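Local coordinates for sialidase B (Streptococcus pneumoniae serotype 4, PDB 4XHX), which hydrolyses alpha-2,3-, alpha-2,6- and alpha-2,8-linked terminal sialic acid residues from oligosaccharides, glycoproteins and glycolipids as an exo-sialidase of glycoside hydrolase family 33, at residues Ala81-Asn86 with Asn141-Asp146; Pro209-Leu214 with Tyr615-Glu620; Ser284-Asp289 with Asp306-Gly311; Asp565-Val570 with Val591-Asp596. The protein carries 1 engineered substitution. One frame throughout, in Å; residues are numbered along the deposited sequence.

Contact 1. Residues Ala81-Asn86 with Asn141-Asp146; sequences AQKGIN and NINGID
K83 reaches across to the main chain of N141, joining two loops at the surface of the concanavalin-like N-terminal domain. Its NZ donates to N141 O at 3.0 Å. The donor is tilted 18° from the carbonyl plane. The lysine chain runs extended to CE and bends only at the last torsion (chi4 63°), which turns the ammonium onto this carbonyl. Beside it, the Q82 and N143 side chains come together with their amide planes 39° apart, and Q82 OE1 lies 3.5 Å from N143 CB.

The next shell fixes both partners. K83 also forms a salt bridge with D80, whose OD2 accepts from the backbone N of N143, so one carboxylate serves both loops. Q82 OE1 accepts from N62 ND2, and the same amide nitrogen donates to N143 O. On the first side, G84 and I85 both face D80 in a G1 beta bulge at the start of strand 85-91, an outermost strand of its sheet. On the other, I142 to I145 make a type II turn with G144 at positive phi, closed by a weak bond of 3.4 Å from I145 N to I142 O.

Contact 2. Residues Pro209-Leu214 with Tyr615-Glu620; sequences PTLYTL and YSAITE. With OPX ((1s,3R,4S)-1-[(cyclohexylamino)methyl]-3,4-dihydroxycyclopentanesulfonic acid), chain C; JKK (2-[(3-chlorobenzyl)amino]ethanesulfonic acid), chain B.
T213 and T619 meet through their hydroxyls, OG1 to OG1 at 2.6 Å, where two neighbouring blades of the sialidase beta-propeller pack together. The side chains are set obliquely to one another. T213 OG1 donates to E620 O at 2.7 Å from above the carbonyl plane, 47° out of it. In T619 the hydroxyl stands opposite the backbone N (chi1 -164°), which carries OG1 to T213 and leaves CG2 against L211 CB at 3.9 Å.

The two segments run nearly parallel without a direct backbone bond between them. A617 CB fills the middle, set against the main chain of T210 and L211 and 3.8 Å from L211 CG, while water 1 donates to both P209 O and S616 O.

Each end of the contact meets a ligand. The cyclopentane of OPX covers one face of the Y212 ring, its CAP 3.6 Å above the ring centre, and T213 N donates to OPX OAD at 3.1 Å with an N-H...O angle of 165°. At the other end, Y615, probably the catalytic nucleophile as in related sialidases, has OH 3.2 Å from JKK CAJ. Its hydroxyl is hydrogen-bonded to E503, and R207 makes a cation-pi contact with its ring. JKK thus meets the catalytic end, while T213, its hydroxyl committed to E620 O, holds OPX by a directional N-H bond added to the packing on Y212.

Contact 3. Residues Ser284-Asp289 with Asp306-Gly311; sequences SASFID and DVMPAG. With JKK (2-[(3-chlorobenzyl)amino]ethanesulfonic acid), chain B.
S286 and M308 exchange two backbone bonds in the antiparallel hairpin of strands 286-294 and 301-308, part of the catalytic beta-propeller. S286 N gives to M308 O at 2.9 Å, and M308 N returns to S286 O at 2.8 Å. I288 and D306 form the second hydrogen-bonded pair: I288 N donates to D306 O at 3.1 Å, and D306 N is shared, with a main bond to I288 O at 3.0 Å and a weak one to D289 O. Between these pairs lies the non-hydrogen-bonded pair F287 and V307, whose side chains run alongside one another, CE2 to CG1 at 3.8 Å. Beyond the strands, G311 N donates to S284 O from 60° out of the carbonyl plane.

Several side-chain oxygens also have partners. D306 OD1 accepts from L452 N, S286 OG is hydrogen-bonded to S233 OG, and S284 OG donates to A285 O. The like-charged D289 and D306 carboxylates approach with OD2 to OD2 at 4.0 Å. On the face carrying I288 and M308 the chlorobenzyl ring of JKK packs, its CAF 3.7 Å from I288 CG2 and 3.3 Å from M308 CE.

Contact 4. Residues Asp565-Val570 with Val591-Asp596; sequences DGKEAV and VNKEDD
E568 O accepts from V591 N at 2.8 Å, the direct hydrogen bond that joins these segments at one end of the two inner strands of a four-stranded antiparallel propeller blade, where strand 569-575 begins and strand 584-591 ends. The N-H...O angle is 167°.

Water extends this pairing. Water 4 accepts from E568 N and donates to V591 O at 2.7 Å, taking the place of a direct return bond between the two residues. Water 3 accepts from K567 NZ and from K593 N, so it links a side chain on one segment to the main chain of the other. Double bends in K567 (chi2 -96°, chi3 -109°) fold its chain over the V591 carbonyl, with CE 3.7 Å from that oxygen.

Apolar packing joins the two valines, V591 CG2 lying 4.2 Å from V570 CG2, and both also touch L509 of strand 504-510. Separately, V591 CG2 makes a close carbon-oxygen contact of 3.4 Å with E568 O.

Charged groups meet loosely: K593 NZ stands 5.1 Å from E568 OE2, too far for a direct salt bridge. Past V591 the chain turns back on itself, and D596, bound to R510 and R531 through OD2, ends the turn. Its start is an Asx turn in which N592 OD1 accepts from E594 N at 2.9 Å.

In the fold
From the N terminus, contact 1 comes first. It closes a loop of 54 residues wholly within the N-terminal concanavalin-like domain and is complete before the propeller begins. Contact 2 then opens at 209-214 and closes only at 615-620, about 400 residues later, bringing the first and last propeller sheets side by side. Contacts 3 and 4 are both nested inside that span, in series: the first closes a short hairpin, the second joins neighbouring strands of a later sheet. Contacts 2 and 3 touch the same JKK molecule, with nearest atoms about 5 Å apart. Contact 4 lies on the opposite side of the chain's centre from contact 1, their centres 65 Å apart.

Contact 1. Residues Ala81-Asn86 with Asn141-Asp146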
# COMPACT_ATOMS: atom_id res chain seq x y z
N ALA A 81 39.47 -3.76 -0.86
CA ALA A 81 40.16 -3.43 0.39
C ALA A 81 41.24 -2.36 0.22
O ALA A 81 41.44 -1.53 1.11
CB ALA A 81 40.75 -4.69 1.00
N GLN A 82 41.93 -2.39 -0.91
CA GLN A 82 43.04 -1.49 -1.14
C GLN A 82 42.51 -0.07 -1.27
O GLN A 82 43.10 0.88 -0.76
CB GLN A 82 43.83 -1.89 -2.39
CG GLN A 82 44.72 -3.12 -2.22
CD GLN A 82 43.95 -4.38 -1.85
OE1 GLN A 82 43.24 -4.94 -2.67
NE2 GLN A 82 44.10 -4.82 -0.60
N LYS A 83 41.37 0.06 -1.95
CA LYS A 83 40.74 1.35 -2.13
C LYS A 83 39.97 1.76 -0.88
O LYS A 83 39.50 2.89 -0.79
CB LYS A 83 39.80 1.33 -3.34
CG LYS A 83 40.50 1.05 -4.66
CD LYS A 83 39.51 1.02 -5.80
CE LYS A 83 40.17 0.61 -7.11
NZ LYS A 83 40.73 -0.76 -7.06
N GLY A 84 39.84 0.85 0.08
CA GLY A 84 39.05 1.12 1.28
C GLY A 84 37.57 1.30 0.99
O GLY A 84 36.88 2.05 1.69
N ILE A 85 37.08 0.63 -0.05
CA ILE A 85 35.68 0.74 -0.47
C ILE A 85 34.87 -0.52 -0.13
O ILE A 85 35.26 -1.64 -0.47
CB ILE A 85 35.59 1.04 -1.98
CG1 ILE A 85 36.20 2.42 -2.26
CG2 ILE A 85 34.14 0.96 -2.46
CD1 ILE A 85 36.10 2.90 -3.71
N ASN A 86 33.75 -0.33 0.58
CA ASN A 86 32.81 -1.41 0.85
C ASN A 86 31.37 -0.95 0.62
O ASN A 86 30.66 -0.63 1.57
CB ASN A 86 32.97 -1.95 2.28
CG ASN A 86 34.35 -2.54 2.53
OD1 ASN A 86 34.59 -3.73 2.28
ND2 ASN A 86 35.26 -1.72 3.05
N ASN A 141 37.16 -3.03 -11.96
CA ASN A 141 38.39 -2.38 -11.49
C ASN A 141 38.77 -2.77 -10.07
O ASN A 141 39.63 -2.14 -9.45
CB ASN A 141 38.26 -0.86 -11.55
CG ASN A 141 38.46 -0.32 -12.94
OD1 ASN A 141 38.29 -1.03 -13.93
ND2 ASN A 141 38.80 0.97 -13.02
N ILE A 142 38.10 -3.77 -9.53
CA ILE A 142 38.44 -4.28 -8.21
C ILE A 142 39.81 -4.97 -8.26
O ILE A 142 40.02 -5.86 -9.08
CB ILE A 142 37.36 -5.26 -7.72
CG1 ILE A 142 36.07 -4.50 -7.41
CG2 ILE A 142 37.86 -6.05 -6.51
CD1 ILE A 142 34.88 -5.39 -7.12
N ASN A 143 40.73 -4.57 -7.39
CA ASN A 143 42.09 -5.13 -7.38
C ASN A 143 42.14 -6.66 -7.40
O ASN A 143 41.66 -7.31 -6.48
CB ASN A 143 42.88 -4.62 -6.18
CG ASN A 143 43.41 -3.21 -6.37
OD1 ASN A 143 43.36 -2.39 -5.45
ND2 ASN A 143 43.92 -2.91 -7.57
N GLY A 144 42.74 -7.23 -8.45
CA GLY A 144 43.05 -8.65 -8.50
C GLY A 144 41.90 -9.60 -8.82
O GLY A 144 41.98 -10.80 -8.50
N ILE A 145 40.85 -9.10 -9.46
CA ILE A 145 39.74 -9.96 -9.87
C ILE A 145 40.24 -11.07 -10.78
O ILE A 145 40.91 -10.81 -11.78
CB ILE A 145 38.65 -9.19 -10.62
CG1 ILE A 145 37.83 -8.33 -9.66
CG2 ILE A 145 37.69 -10.16 -11.30
CD1 ILE A 145 36.63 -7.70 -10.32
N ASP A 146 39.92 -12.31 -10.44
CA ASP A 146 40.37 -13.43 -11.23
C ASP A 146 39.29 -14.51 -11.39
O ASP A 146 39.56 -15.58 -11.93
CB ASP A 146 41.65 -14.01 -10.63
CG ASP A 146 41.43 -14.60 -9.26
OD1 ASP A 146 40.36 -14.37 -8.66
OD2 ASP A 146 42.33 -15.31 -8.78

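Contact 2. Residues Pro209-Leu214 with Tyr615-Glu620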
# COMPACT_ATOMS: atom_id res chain seq x y z
N PRO A 209 -4.84 -0.76 -0.52
CA PRO A 209 -5.61 -0.97 -1.75
C PRO A 209 -7.04 -1.41 -1.47
O PRO A 209 -7.29 -2.10 -0.46
CB PRO A 209 -4.88 -2.14 -2.41
CG PRO A 209 -4.26 -2.90 -1.26
CD PRO A 209 -3.79 -1.78 -0.36
N THR A 210 -7.96 -1.02 -2.35
CA THR A 210 -9.32 -1.57 -2.38
C THR A 210 -9.68 -2.04 -3.80
O THR A 210 -9.06 -1.60 -4.78
CB THR A 210 -10.36 -0.54 -1.94
OG1 THR A 210 -10.58 0.42 -2.99
CG2 THR A 210 -9.87 0.17 -0.65
N LEU A 211 -10.64 -2.96 -3.89
CA LEU A 211 -11.19 -3.40 -5.16
C LEU A 211 -12.67 -3.66 -4.98
O LEU A 211 -13.08 -4.21 -3.95
CB LEU A 211 -10.55 -4.70 -5.66
CG LEU A 211 -9.14 -4.67 -6.23
CD1 LEU A 211 -8.64 -6.09 -6.40
CD2 LEU A 211 -9.09 -3.92 -7.55
N TYR A 212 -13.45 -3.27 -6.00
CA TYR A 212 -14.90 -3.45 -5.98
C TYR A 212 -15.46 -3.61 -7.40
O TYR A 212 -15.15 -2.83 -8.31
CB TYR A 212 -15.57 -2.28 -5.25
CG TYR A 212 -17.02 -2.52 -4.83
CD1 TYR A 212 -18.05 -2.46 -5.77
CD2 TYR A 212 -17.36 -2.79 -3.51
CE1 TYR A 212 -19.36 -2.67 -5.41
CE2 TYR A 212 -18.68 -3.01 -3.13
CZ TYR A 212 -19.68 -2.94 -4.09
OH TYR A 212 -21.00 -3.14 -3.73
N THR A 213 -16.29 -4.63 -7.60
CA THR A 213 -16.85 -4.92 -8.92
C THR A 213 -18.25 -4.29 -9.10
O THR A 213 -19.20 -4.66 -8.42
CB THR A 213 -16.90 -6.44 -9.18
OG1 THR A 213 -15.60 -7.01 -8.97
CG2 THR A 213 -17.40 -6.75 -10.63
N LEU A 214 -18.36 -3.34 -10.02
CA LEU A 214 -19.59 -2.59 -10.21
C LEU A 214 -20.56 -3.33 -11.13
O LEU A 214 -20.17 -4.20 -11.91
CB LEU A 214 -19.27 -1.21 -10.79
CG LEU A 214 -18.30 -0.35 -9.97
CD1 LEU A 214 -17.99 0.96 -10.71
CD2 LEU A 214 -18.89 -0.08 -8.58
N TYR A 615 -1.64 -5.69 3.64
CA TYR A 615 -3.03 -5.33 3.34
C TYR A 615 -3.38 -5.80 1.94
O TYR A 615 -2.51 -5.82 1.07
CB TYR A 615 -3.25 -3.84 3.44
CG TYR A 615 -3.45 -3.30 4.84
CD1 TYR A 615 -2.63 -3.71 5.88
CD2 TYR A 615 -4.43 -2.36 5.11
CE1 TYR A 615 -2.79 -3.21 7.17
CE2 TYR A 615 -4.61 -1.85 6.39
CZ TYR A 615 -3.78 -2.28 7.42
OH TYR A 615 -3.92 -1.79 8.71
N SER A 616 -4.64 -6.17 1.72
CA SER A 616 -5.02 -6.74 0.43
C SER A 616 -6.44 -6.38 0.05
O SER A 616 -7.27 -6.08 0.91
CB SER A 616 -4.85 -8.26 0.46
OG SER A 616 -5.75 -8.83 1.40
N ALA A 617 -6.71 -6.39 -1.25
CA ALA A 617 -8.07 -6.23 -1.77
C ALA A 617 -8.38 -7.39 -2.68
O ALA A 617 -7.55 -7.80 -3.49
CB ALA A 617 -8.19 -4.91 -2.53
N ILE A 618 -9.59 -7.94 -2.56
CA ILE A 618 -9.99 -8.98 -3.50
C ILE A 618 -11.39 -8.72 -4.01
O ILE A 618 -12.26 -8.25 -3.29
CB ILE A 618 -9.94 -10.40 -2.90
CG1 ILE A 618 -10.75 -10.48 -1.60
CG2 ILE A 618 -8.50 -10.81 -2.63
CD1 ILE A 618 -10.86 -11.86 -1.08
N THR A 619 -11.60 -9.04 -5.28
CA THR A 619 -12.93 -8.98 -5.83
C THR A 619 -13.10 -10.06 -6.90
O THR A 619 -12.13 -10.45 -7.58
CB THR A 619 -13.27 -7.57 -6.37
OG1 THR A 619 -14.68 -7.44 -6.56
CG2 THR A 619 -12.54 -7.30 -7.69
N GLU A 620 -14.32 -10.56 -7.04
CA GLU A 620 -14.64 -11.42 -8.16
C GLU A 620 -14.84 -10.56 -9.40
O GLU A 620 -15.69 -9.68 -9.43
CB GLU A 620 -15.88 -12.27 -7.87
CG GLU A 620 -16.32 -13.13 -9.04
CD GLU A 620 -17.45 -14.08 -8.67
OE1 GLU A 620 -17.87 -14.10 -7.49
OE2 GLU A 620 -17.93 -14.81 -9.57
CAF OPX C . -19.82 -11.48 -10.80
CAG OPX C . -21.25 -11.11 -10.60
CAH OPX C . -18.91 -10.42 -10.27
CAI OPX C . -21.57 -10.69 -9.19
CAJ OPX C . -19.25 -9.99 -8.86
CAK OPX C . -20.26 -8.03 -6.86
CAL OPX C . -19.34 -8.48 -4.59
CAM OPX C . -19.64 -6.20 -5.19
CAO OPX C . -18.53 -7.57 -3.74
CAP OPX C . -18.29 -6.43 -4.57
CAQ OPX C . -20.67 -9.59 -8.70
CAR OPX C . -20.22 -7.59 -5.37
NAN OPX C . -20.97 -9.29 -7.27
OAA OPX C . -22.34 -9.11 -4.80
OAB OPX C . -21.73 -7.42 -3.24
OAC OPX C . -17.34 -8.17 -3.38
OAD OPX C . -17.36 -6.75 -5.55
OAE OPX C . -22.74 -6.80 -5.26
SAS OPX C . -21.82 -7.73 -4.63
CAE JKK B . -6.47 5.85 10.49
CAF JKK B . -5.50 6.87 10.77
CAG JKK B . -6.13 4.50 10.69
CAH JKK B . -3.88 5.19 11.45
CAI JKK B . -2.97 0.97 10.61
CAJ JKK B . -1.95 0.51 9.59
CAK JKK B . -4.45 2.71 11.37
CAM JKK B . -4.22 6.54 11.25
CAN JKK B . -4.85 4.17 11.17
NAL JKK B . -3.53 2.27 10.35
OAA JKK B . -1.35 -1.85 10.82
OAB JKK B . 0.19 0.02 11.08
OAC JKK B . 0.10 -1.14 8.99
SAO JKK B . -0.68 -0.67 10.14
CL JKK B . -3.05 7.79 11.59
O HOH W 1 -9.10 -4.01 0.78

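Contact 3. Residues Ser284-Asp289 with Asp306-Gly311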
# COMPACT_ATOMS: atom_id res chain seq x y z
N SER A 284 0.70 18.86 7.12
CA SER A 284 -0.28 18.65 6.05
C SER A 284 -1.56 17.96 6.55
O SER A 284 -1.52 17.08 7.42
CB SER A 284 0.34 17.81 4.92
OG SER A 284 -0.57 17.59 3.85
N ALA A 285 -2.69 18.35 5.99
CA ALA A 285 -3.93 17.60 6.17
C ALA A 285 -3.82 16.34 5.30
O ALA A 285 -3.03 16.30 4.35
CB ALA A 285 -5.12 18.46 5.77
N SER A 286 -4.57 15.29 5.64
CA SER A 286 -4.52 14.07 4.82
C SER A 286 -5.79 13.25 4.92
O SER A 286 -6.59 13.43 5.83
CB SER A 286 -3.34 13.17 5.22
OG SER A 286 -3.45 12.82 6.59
N PHE A 287 -5.94 12.32 3.98
CA PHE A 287 -6.96 11.27 4.05
C PHE A 287 -6.24 9.95 4.27
O PHE A 287 -5.04 9.84 4.01
CB PHE A 287 -7.78 11.21 2.76
CG PHE A 287 -8.43 12.51 2.41
CD1 PHE A 287 -7.75 13.46 1.66
CD2 PHE A 287 -9.72 12.78 2.84
CE1 PHE A 287 -8.35 14.65 1.34
CE2 PHE A 287 -10.33 13.98 2.52
CZ PHE A 287 -9.64 14.92 1.76
N ILE A 288 -6.95 8.94 4.74
CA ILE A 288 -6.33 7.64 4.96
C ILE A 288 -7.43 6.60 5.12
O ILE A 288 -8.49 6.90 5.66
CB ILE A 288 -5.39 7.67 6.21
CG1 ILE A 288 -4.78 6.30 6.50
CG2 ILE A 288 -6.11 8.23 7.42
CD1 ILE A 288 -3.66 6.35 7.57
N ASP A 289 -7.19 5.41 4.59
CA ASP A 289 -8.13 4.29 4.68
C ASP A 289 -9.45 4.55 3.96
O ASP A 289 -10.37 5.15 4.51
CB ASP A 289 -8.39 3.88 6.14
CG ASP A 289 -7.17 3.26 6.81
OD1 ASP A 289 -6.14 3.03 6.14
OD2 ASP A 289 -7.25 3.00 8.02
N ASP A 306 -11.16 8.10 6.08
CA ASP A 306 -10.87 8.94 7.24
C ASP A 306 -10.26 10.27 6.78
O ASP A 306 -9.54 10.33 5.79
CB ASP A 306 -9.88 8.26 8.21
CG ASP A 306 -10.37 6.91 8.76
OD1 ASP A 306 -11.59 6.64 8.85
OD2 ASP A 306 -9.50 6.10 9.13
N VAL A 307 -10.54 11.34 7.52
CA VAL A 307 -9.92 12.64 7.23
C VAL A 307 -9.18 13.14 8.45
O VAL A 307 -9.68 13.02 9.58
CB VAL A 307 -10.97 13.71 6.94
CG1 VAL A 307 -10.31 14.89 6.22
CG2 VAL A 307 -12.11 13.12 6.15
N MET A 308 -8.02 13.75 8.20
CA MET A 308 -7.16 14.26 9.27
C MET A 308 -6.77 15.70 9.00
O MET A 308 -6.22 16.00 7.94
CB MET A 308 -5.88 13.42 9.34
CG MET A 308 -6.10 11.92 9.42
SD MET A 308 -6.41 11.41 11.10
CE MET A 308 -7.11 9.79 10.83
N PRO A 309 -7.01 16.59 9.97
CA PRO A 309 -6.55 17.98 9.86
C PRO A 309 -5.04 18.01 9.95
O PRO A 309 -4.45 17.02 10.40
CB PRO A 309 -7.16 18.66 11.09
CG PRO A 309 -8.18 17.69 11.63
CD PRO A 309 -7.71 16.33 11.23
N ALA A 310 -4.43 19.11 9.51
CA ALA A 310 -2.98 19.29 9.46
C ALA A 310 -2.28 18.82 10.72
O ALA A 310 -2.67 19.17 11.83
CB ALA A 310 -2.63 20.74 9.17
N GLY A 311 -1.24 18.00 10.53
CA GLY A 311 -0.43 17.50 11.63
C GLY A 311 -1.01 16.33 12.42
O GLY A 311 -0.38 15.88 13.38
CAE JKK B . -6.47 5.85 10.49
CAF JKK B . -5.50 6.87 10.77
CAG JKK B . -6.13 4.50 10.69
CAH JKK B . -3.88 5.19 11.45
CAI JKK B . -2.97 0.97 10.61
CAJ JKK B . -1.95 0.51 9.59
CAK JKK B . -4.45 2.71 11.37
CAM JKK B . -4.22 6.54 11.25
CAN JKK B . -4.85 4.17 11.17
NAL JKK B . -3.53 2.27 10.35
OAA JKK B . -1.35 -1.85 10.82
OAB JKK B . 0.19 0.02 11.08
OAC JKK B . 0.10 -1.14 8.99
SAO JKK B . -0.68 -0.67 10.14
CL JKK B . -3.05 7.79 11.59
O HOH W 2 -9.17 3.73 9.48

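Contact 4. Residues Asp565-Val570 with Val591-Asp596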
# COMPACT_ATOMS: atom_id res chain seq x y z
N ASP A 565 -17.10 -27.32 -5.33
CA ASP A 565 -17.42 -28.66 -4.83
C ASP A 565 -18.88 -28.77 -4.39
O ASP A 565 -19.20 -29.47 -3.43
CB ASP A 565 -16.50 -29.06 -3.66
CG ASP A 565 -15.02 -28.90 -3.97
OD1 ASP A 565 -14.64 -29.06 -5.15
OD2 ASP A 565 -14.24 -28.63 -3.03
N GLY A 566 -19.76 -28.04 -5.08
CA GLY A 566 -21.19 -28.08 -4.81
C GLY A 566 -21.62 -27.22 -3.64
O GLY A 566 -22.78 -27.24 -3.23
N LYS A 567 -20.69 -26.45 -3.09
CA LYS A 567 -21.01 -25.63 -1.93
C LYS A 567 -20.86 -24.14 -2.24
O LYS A 567 -20.14 -23.75 -3.16
CB LYS A 567 -20.09 -25.99 -0.76
CG LYS A 567 -20.05 -27.49 -0.46
CD LYS A 567 -21.02 -27.87 0.65
CE LYS A 567 -20.29 -28.24 1.94
NZ LYS A 567 -21.24 -28.62 3.04
N GLU A 568 -21.55 -23.32 -1.47
CA GLU A 568 -21.36 -21.89 -1.49
C GLU A 568 -20.02 -21.58 -0.84
O GLU A 568 -19.63 -22.22 0.14
CB GLU A 568 -22.49 -21.20 -0.76
CG GLU A 568 -23.84 -21.66 -1.26
CD GLU A 568 -24.82 -20.53 -1.37
OE1 GLU A 568 -24.59 -19.50 -0.71
OE2 GLU A 568 -25.80 -20.67 -2.13
N ALA A 569 -19.31 -20.61 -1.39
CA ALA A 569 -17.93 -20.40 -0.98
C ALA A 569 -17.64 -18.96 -0.59
O ALA A 569 -18.22 -18.01 -1.12
CB ALA A 569 -16.98 -20.89 -2.06
N VAL A 570 -16.74 -18.83 0.38
CA VAL A 570 -16.24 -17.55 0.85
C VAL A 570 -14.73 -17.59 0.64
O VAL A 570 -14.10 -18.63 0.86
CB VAL A 570 -16.57 -17.36 2.34
CG1 VAL A 570 -15.75 -16.21 2.94
CG2 VAL A 570 -18.06 -17.13 2.53
N VAL A 591 -19.32 -23.24 2.76
CA VAL A 591 -20.34 -22.98 3.76
C VAL A 591 -21.16 -24.25 4.03
O VAL A 591 -21.58 -24.95 3.10
CB VAL A 591 -21.28 -21.82 3.35
CG1 VAL A 591 -22.27 -21.49 4.47
CG2 VAL A 591 -20.48 -20.59 2.99
N ASN A 592 -21.37 -24.54 5.31
CA ASN A 592 -22.28 -25.60 5.71
C ASN A 592 -23.68 -25.02 5.83
O ASN A 592 -23.96 -24.26 6.76
CB ASN A 592 -21.82 -26.21 7.04
CG ASN A 592 -22.71 -27.37 7.50
OD1 ASN A 592 -23.86 -27.51 7.07
ND2 ASN A 592 -22.18 -28.20 8.40
N LYS A 593 -24.56 -25.40 4.91
CA LYS A 593 -25.93 -24.88 4.84
C LYS A 593 -26.75 -25.10 6.12
O LYS A 593 -27.74 -24.41 6.35
CB LYS A 593 -26.67 -25.50 3.65
CG LYS A 593 -25.98 -25.33 2.29
CD LYS A 593 -26.30 -26.51 1.36
CE LYS A 593 -25.30 -26.64 0.21
NZ LYS A 593 -25.51 -25.66 -0.90
N GLU A 594 -26.33 -26.05 6.95
CA GLU A 594 -27.09 -26.40 8.14
C GLU A 594 -26.95 -25.35 9.24
O GLU A 594 -27.92 -25.03 9.92
CB GLU A 594 -26.65 -27.77 8.68
CG GLU A 594 -26.75 -28.92 7.67
CD GLU A 594 -28.19 -29.33 7.36
OE1 GLU A 594 -28.57 -30.47 7.71
OE2 GLU A 594 -28.93 -28.52 6.76
N ASP A 595 -25.74 -24.83 9.42
CA ASP A 595 -25.48 -23.91 10.51
C ASP A 595 -24.68 -22.68 10.10
O ASP A 595 -24.32 -21.86 10.95
CB ASP A 595 -24.80 -24.64 11.67
CG ASP A 595 -23.48 -25.27 11.26
OD1 ASP A 595 -23.21 -25.36 10.04
OD2 ASP A 595 -22.71 -25.67 12.17
N ASP A 596 -24.40 -22.55 8.81
CA ASP A 596 -23.66 -21.41 8.25
C ASP A 596 -22.20 -21.37 8.69
O ASP A 596 -21.52 -20.36 8.49
CB ASP A 596 -24.33 -20.08 8.58
CG ASP A 596 -25.63 -19.89 7.85
OD1 ASP A 596 -25.70 -20.26 6.66
OD2 ASP A 596 -26.58 -19.37 8.47
O HOH W 3 -23.91 -27.62 3.20
O HOH W 4 -23.04 -24.46 0.92